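Local coordinates for protein putative glyoxalase (Bacillus halodurans C-125, PDB 3CT8) that binds zinc and is probably a metal-dependent enzyme of the glyoxalase/bleomycin resistance/dioxygenase superfamily, at residues A[125-133]-A[138-146]. Residues are numbered along the deposited sequence; the frame is centred on the assembly and turned at random.
Sequences GPNHYAVFC and RIKVEIVAP. With ZN (zinc ion), chain B.
The carboxylate of Glu142 is gripped at both oxygens: OE1 binds the zinc ion at 2.1 Å, while OE2 accepts a 2.7 Å hydrogen bond from His128 NE2. That second bond lies nearly in the imidazole plane but reaches OE2 on its anti side, 30° out of the carboxylate plane; the imidazole and carboxylate planes are 66° apart. With CG anti to the backbone N and an extended chain beyond it, Glu142 carries its carboxylate away from the sheet to the metal. Phe132 lies alongside and points the same way; Glu142 CG sits over its ring, 3.9 Å from the centroid. One face of the His128 imidazole is likewise met by Val144 CG2. Zinc binding by Glu142 is shared with His89 and with His23 of the second subunit, which places this metal site at the subunit interface.

Strands 130-133 and 140-144 form an antiparallel beta hairpin of the vicinal oxygen chelate (VOC) fold, their directions 166° apart; strand 140-144 joins it to strand 86-93, which runs parallel to 140-144. Reciprocal backbone bonds join the hydrogen-bonded pairs Val131-Ile143 and Cys133-Val141. Ala130-Val144 and Phe132-Glu142 are the non-hydrogen-bonded pairs, with side chains on the metal-bearing face. On the other face, Val131 CG1 meets Ile143 CD1 at 4.0 Å, and Cys133 SG packs against Val141 CB; helices 31-44 and 97-110 lie against this side. Ala145 N also donates to Tyr129 O at 2.8 Å, and a water bridges Tyr129 N to Ala145 O.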
ATOM      1  N   GLY A 125     -10.311   6.122  17.618  1.00 62.17           N
ATOM      2  CA  GLY A 125     -11.608   5.817  18.234  1.00 62.54           C
ATOM      3  C   GLY A 125     -11.455   4.979  19.511  1.00 62.39           C
ATOM      4  O   GLY A 125     -10.424   4.305  19.700  1.00 60.86           O
ATOM      5  N   PRO A 126     -12.489   4.982  20.375  1.00 62.11           N
ATOM      6  CA  PRO A 126     -12.535   4.304  21.654  1.00 61.39           C
ATOM      7  C   PRO A 126     -12.365   2.811  21.585  1.00 62.46           C
ATOM      8  O   PRO A 126     -11.962   2.169  22.562  1.00 63.06           O
ATOM      9  CB  PRO A 126     -13.939   4.631  22.155  1.00 61.92           C
ATOM     10  CG  PRO A 126     -14.714   4.857  20.965  1.00 59.64           C
ATOM     11  CD  PRO A 126     -13.792   5.597  20.074  1.00 62.77           C
ATOM     12  N   ASN A 127     -12.684   2.246  20.441  1.00 63.34           N
ATOM     13  CA  ASN A 127     -12.540   0.808  20.281  1.00 63.46           C
ATOM     14  C   ASN A 127     -11.473   0.457  19.257  1.00 62.74           C
ATOM     15  O   ASN A 127     -11.436  -0.669  18.736  1.00 62.31           O
ATOM     16  CB  ASN A 127     -13.861   0.127  19.997  1.00 64.60           C
ATOM     17  CG  ASN A 127     -14.776   0.129  21.212  1.00 72.45           C
ATOM     18  OD1 ASN A 127     -15.033   1.176  21.823  1.00 80.65           O
ATOM     19  ND2 ASN A 127     -15.292  -1.055  21.562  1.00 79.96           N
ATOM     20  N   HIS A 128     -10.581   1.428  19.039  1.00 59.90           N
ATOM     21  CA  HIS A 128      -9.455   1.271  18.091  1.00 58.02           C
ATOM     22  C   HIS A 128      -8.131   1.561  18.812  1.00 55.45           C
ATOM     23  O   HIS A 128      -7.727   2.694  18.963  1.00 55.55           O
ATOM     24  CB  HIS A 128      -9.664   2.196  16.894  1.00 57.09           C
ATOM     25  CG  HIS A 128      -8.714   1.958  15.768  1.00 59.64           C
ATOM     26  ND1 HIS A 128      -8.995   1.086  14.742  1.00 55.74           N
ATOM     27  CD2 HIS A 128      -7.501   2.486  15.491  1.00 56.70           C
ATOM     28  CE1 HIS A 128      -7.993   1.090  13.881  1.00 55.68           C
ATOM     29  NE2 HIS A 128      -7.069   1.921  14.319  1.00 51.81           N
ATOM     30  N   TYR A 129      -7.469   0.503  19.255  1.00 53.73           N
ATOM     31  CA  TYR A 129      -6.203   0.619  20.015  1.00 51.84           C
ATOM     32  C   TYR A 129      -4.995   0.507  19.073  1.00 50.35           C
ATOM     33  O   TYR A 129      -4.677  -0.573  18.546  1.00 47.93           O
ATOM     34  CB  TYR A 129      -6.156  -0.460  21.108  1.00 51.45           C
ATOM     35  CG  TYR A 129      -5.139  -0.200  22.205  1.00 50.59           C
ATOM     36  CD1 TYR A 129      -3.782  -0.429  22.004  1.00 53.70           C
ATOM     37  CD2 TYR A 129      -5.552   0.226  23.456  1.00 52.41           C
ATOM     38  CE1 TYR A 129      -2.848  -0.208  23.023  1.00 49.31           C
ATOM     39  CE2 TYR A 129      -4.636   0.462  24.486  1.00 52.29           C
ATOM     40  CZ  TYR A 129      -3.288   0.247  24.256  1.00 53.13           C
ATOM     41  OH  TYR A 129      -2.390   0.475  25.269  1.00 48.47           O
ATOM     42  N   ALA A 130      -4.337   1.654  18.885  1.00 50.35           N
ATOM     43  CA  ALA A 130      -3.193   1.784  17.960  1.00 48.90           C
ATOM     44  C   ALA A 130      -2.249   2.961  18.131  1.00 50.20           C
ATOM     45  O   ALA A 130      -2.547   3.971  18.777  1.00 53.41           O
ATOM     46  CB  ALA A 130      -3.716   1.831  16.544  1.00 44.65           C
ATOM     47  N   VAL A 131      -1.066   2.777  17.555  1.00 48.88           N
ATOM     48  CA  VAL A 131      -0.058   3.843  17.526  1.00 47.67           C
ATOM     49  C   VAL A 131       0.073   4.296  16.110  1.00 47.28           C
ATOM     50  O   VAL A 131       0.113   3.494  15.174  1.00 48.82           O
ATOM     51  CB  VAL A 131       1.351   3.459  18.062  1.00 48.02           C
ATOM     52  CG1 VAL A 131       1.967   2.209  17.380  1.00 50.15           C
ATOM     53  CG2 VAL A 131       2.302   4.672  17.961  1.00 46.11           C
ATOM     54  N   PHE A 132       0.079   5.602  15.959  1.00 47.18           N
ATOM     55  CA  PHE A 132       0.250   6.260  14.691  1.00 49.16           C
ATOM     56  C   PHE A 132       1.578   7.008  14.748  1.00 50.83           C
ATOM     57  O   PHE A 132       1.891   7.732  15.727  1.00 47.33           O
ATOM     58  CB  PHE A 132      -0.892   7.225  14.412  1.00 50.77           C
ATOM     59  CG  PHE A 132      -2.230   6.563  14.159  1.00 52.79           C
ATOM     60  CD1 PHE A 132      -3.106   6.293  15.179  1.00 51.54           C
ATOM     61  CD2 PHE A 132      -2.633   6.275  12.871  1.00 58.00           C
ATOM     62  CE1 PHE A 132      -4.345   5.692  14.927  1.00 48.14           C
ATOM     63  CE2 PHE A 132      -3.868   5.688  12.631  1.00 54.20           C
ATOM     64  CZ  PHE A 132      -4.718   5.416  13.672  1.00 47.17           C
ATOM     65  N   CYS A 133       2.363   6.831  13.684  1.00 50.94           N
ATOM     66  CA  CYS A 133       3.684   7.464  13.598  1.00 49.49           C
ATOM     67  C   CYS A 133       4.046   7.833  12.168  1.00 48.79           C
ATOM     68  O   CYS A 133       3.257   7.649  11.228  1.00 47.39           O
ATOM     69  CB  CYS A 133       4.763   6.545  14.179  1.00 50.71           C
ATOM     70  SG  CYS A 133       5.118   5.021  13.209  1.00 52.73           S
ATOM     71  N   ARG A 138       7.588  10.993   6.025  1.00 50.92           N
ATOM     72  CA  ARG A 138       6.333  11.599   6.464  1.00 51.94           C
ATOM     73  C   ARG A 138       5.135  10.725   6.039  1.00 51.47           C
ATOM     74  O   ARG A 138       3.973  11.138   6.033  1.00 51.09           O
ATOM     75  CB  ARG A 138       6.133  13.037   6.030  1.00 52.25           C
ATOM     76  CG  ARG A 138       6.714  14.057   6.988  1.00 58.55           C
ATOM     77  CD  ARG A 138       7.949  14.728   6.528  1.00 65.49           C
ATOM     78  NE  ARG A 138       7.663  15.988   5.809  1.00 69.72           N
ATOM     79  CZ  ARG A 138       7.445  16.102   4.500  1.00 72.68           C
ATOM     80  NH1 ARG A 138       7.469  15.024   3.715  1.00 77.59           N
ATOM     81  NH2 ARG A 138       7.200  17.291   3.973  1.00 71.27           N
ATOM     82  N   ILE A 139       5.432   9.495   5.654  1.00 51.00           N
ATOM     83  CA  ILE A 139       4.348   8.576   5.357  1.00 48.74           C
ATOM     84  C   ILE A 139       3.835   8.162   6.735  1.00 50.06           C
ATOM     85  O   ILE A 139       4.618   7.865   7.662  1.00 50.26           O
ATOM     86  CB  ILE A 139       4.822   7.347   4.558  1.00 49.90           C
ATOM     87  CG1 ILE A 139       5.254   7.763   3.126  1.00 49.89           C
ATOM     88  CG2 ILE A 139       3.690   6.301   4.499  1.00 50.73           C
ATOM     89  CD1 ILE A 139       5.982   6.651   2.315  1.00 47.27           C
ATOM     90  N   LYS A 140       2.519   8.192   6.884  1.00 50.50           N
ATOM     91  CA  LYS A 140       1.856   7.799   8.138  1.00 51.08           C
ATOM     92  C   LYS A 140       1.811   6.269   8.241  1.00 50.06           C
ATOM     93  O   LYS A 140       1.499   5.563   7.267  1.00 48.12           O
ATOM     94  CB  LYS A 140       0.454   8.449   8.283  1.00 51.16           C
ATOM     95  CG  LYS A 140      -0.234   8.137   9.615  1.00 52.08           C
ATOM     96  CD  LYS A 140      -1.462   8.983   9.881  1.00 53.27           C
ATOM     97  CE  LYS A 140      -2.639   8.706   8.982  1.00 54.45           C
ATOM     98  NZ  LYS A 140      -3.865   9.579   9.297  1.00 49.14           N
ATOM     99  N   VAL A 141       2.195   5.789   9.425  1.00 48.92           N
ATOM    100  CA  VAL A 141       2.281   4.385   9.737  1.00 47.51           C
ATOM    101  C   VAL A 141       1.539   4.090  11.024  1.00 48.41           C
ATOM    102  O   VAL A 141       1.712   4.774  12.029  1.00 49.02           O
ATOM    103  CB  VAL A 141       3.750   3.931   9.908  1.00 47.93           C
ATOM    104  CG1 VAL A 141       3.802   2.425  10.099  1.00 49.05           C
ATOM    105  CG2 VAL A 141       4.571   4.280   8.703  1.00 47.05           C
ATOM    106  N   GLU A 142       0.723   3.049  10.941  1.00 47.56           N
ATOM    107  CA  GLU A 142      -0.140   2.564  12.031  1.00 50.23           C
ATOM    108  C   GLU A 142       0.028   1.079  12.347  1.00 50.72           C
ATOM    109  O   GLU A 142       0.177   0.226  11.460  1.00 51.17           O
ATOM    110  CB  GLU A 142      -1.612   2.830  11.631  1.00 48.74           C
ATOM    111  CG  GLU A 142      -2.708   2.366  12.580  1.00 49.27           C
ATOM    112  CD  GLU A 142      -4.086   2.524  11.917  1.00 50.35           C
ATOM    113  OE1 GLU A 142      -4.121   3.218  10.859  1.00 46.15           O
ATOM    114  OE2 GLU A 142      -5.106   1.963  12.395  1.00 53.35           O
ATOM    115  N   ILE A 143       0.034   0.799  13.643  1.00 51.71           N
ATOM    116  CA  ILE A 143       0.104  -0.597  14.171  1.00 51.00           C
ATOM    117  C   ILE A 143      -1.124  -0.718  15.090  1.00 48.74           C
ATOM    118  O   ILE A 143      -1.258  -0.000  16.076  1.00 47.67           O
ATOM    119  CB  ILE A 143       1.449  -1.000  14.831  1.00 50.31           C
ATOM    120  CG1 ILE A 143       2.602  -0.775  13.861  1.00 52.43           C
ATOM    121  CG2 ILE A 143       1.427  -2.438  15.223  1.00 49.73           C
ATOM    122  CD1 ILE A 143       3.031   0.682  13.815  1.00 57.04           C
ATOM    123  N   VAL A 144      -1.980  -1.676  14.767  1.00 48.91           N
ATOM    124  CA  VAL A 144      -3.227  -1.834  15.524  0.50 50.68           C
ATOM    125  C   VAL A 144      -3.408  -3.175  16.229  1.00 51.54           C
ATOM    126  O   VAL A 144      -3.152  -4.274  15.689  1.00 51.32           O
ATOM    127  CB  VAL A 144      -4.470  -1.430  14.667  0.50 50.72           C
ATOM    128  CG1 VAL A 144      -4.375  -1.971  13.246  0.50 51.63           C
ATOM    129  CG2 VAL A 144      -5.768  -1.836  15.341  0.50 49.91           C
ATOM    130  N   ALA A 145      -3.852  -3.030  17.471  1.00 51.17           N
ATOM    131  CA  ALA A 145      -4.093  -4.165  18.344  1.00 51.66           C
ATOM    132  C   ALA A 145      -5.415  -4.842  17.956  1.00 53.87           C
ATOM    133  O   ALA A 145      -6.362  -4.207  17.467  1.00 54.46           O
ATOM    134  CB  ALA A 145      -4.154  -3.716  19.847  1.00 52.06           C
ATOM    135  N   PRO A 146      -5.503  -6.144  18.195  1.00 53.45           N
ATOM    136  CA  PRO A 146      -6.726  -6.826  17.878  1.00 53.06           C
ATOM    137  C   PRO A 146      -7.722  -6.621  18.990  1.00 52.51           C
ATOM    138  O   PRO A 146      -8.884  -6.930  18.786  1.00 51.63           O
ATOM    139  CB  PRO A 146      -6.307  -8.293  17.828  1.00 54.66           C
ATOM    140  CG  PRO A 146      -5.099  -8.380  18.752  1.00 56.81           C
ATOM    141  CD  PRO A 146      -4.440  -7.036  18.678  1.00 54.51           C
ATOM    142  OXT PRO A 146      -7.393  -6.143  20.086  1.00 50.42           O
TER
HETATM  143 ZN    ZN B 128      -5.748   3.478   9.518  1.00 53.04          ZN
HETATM  144  O   HOH W   1      -7.855  -2.149  18.333  1.00 61.50           O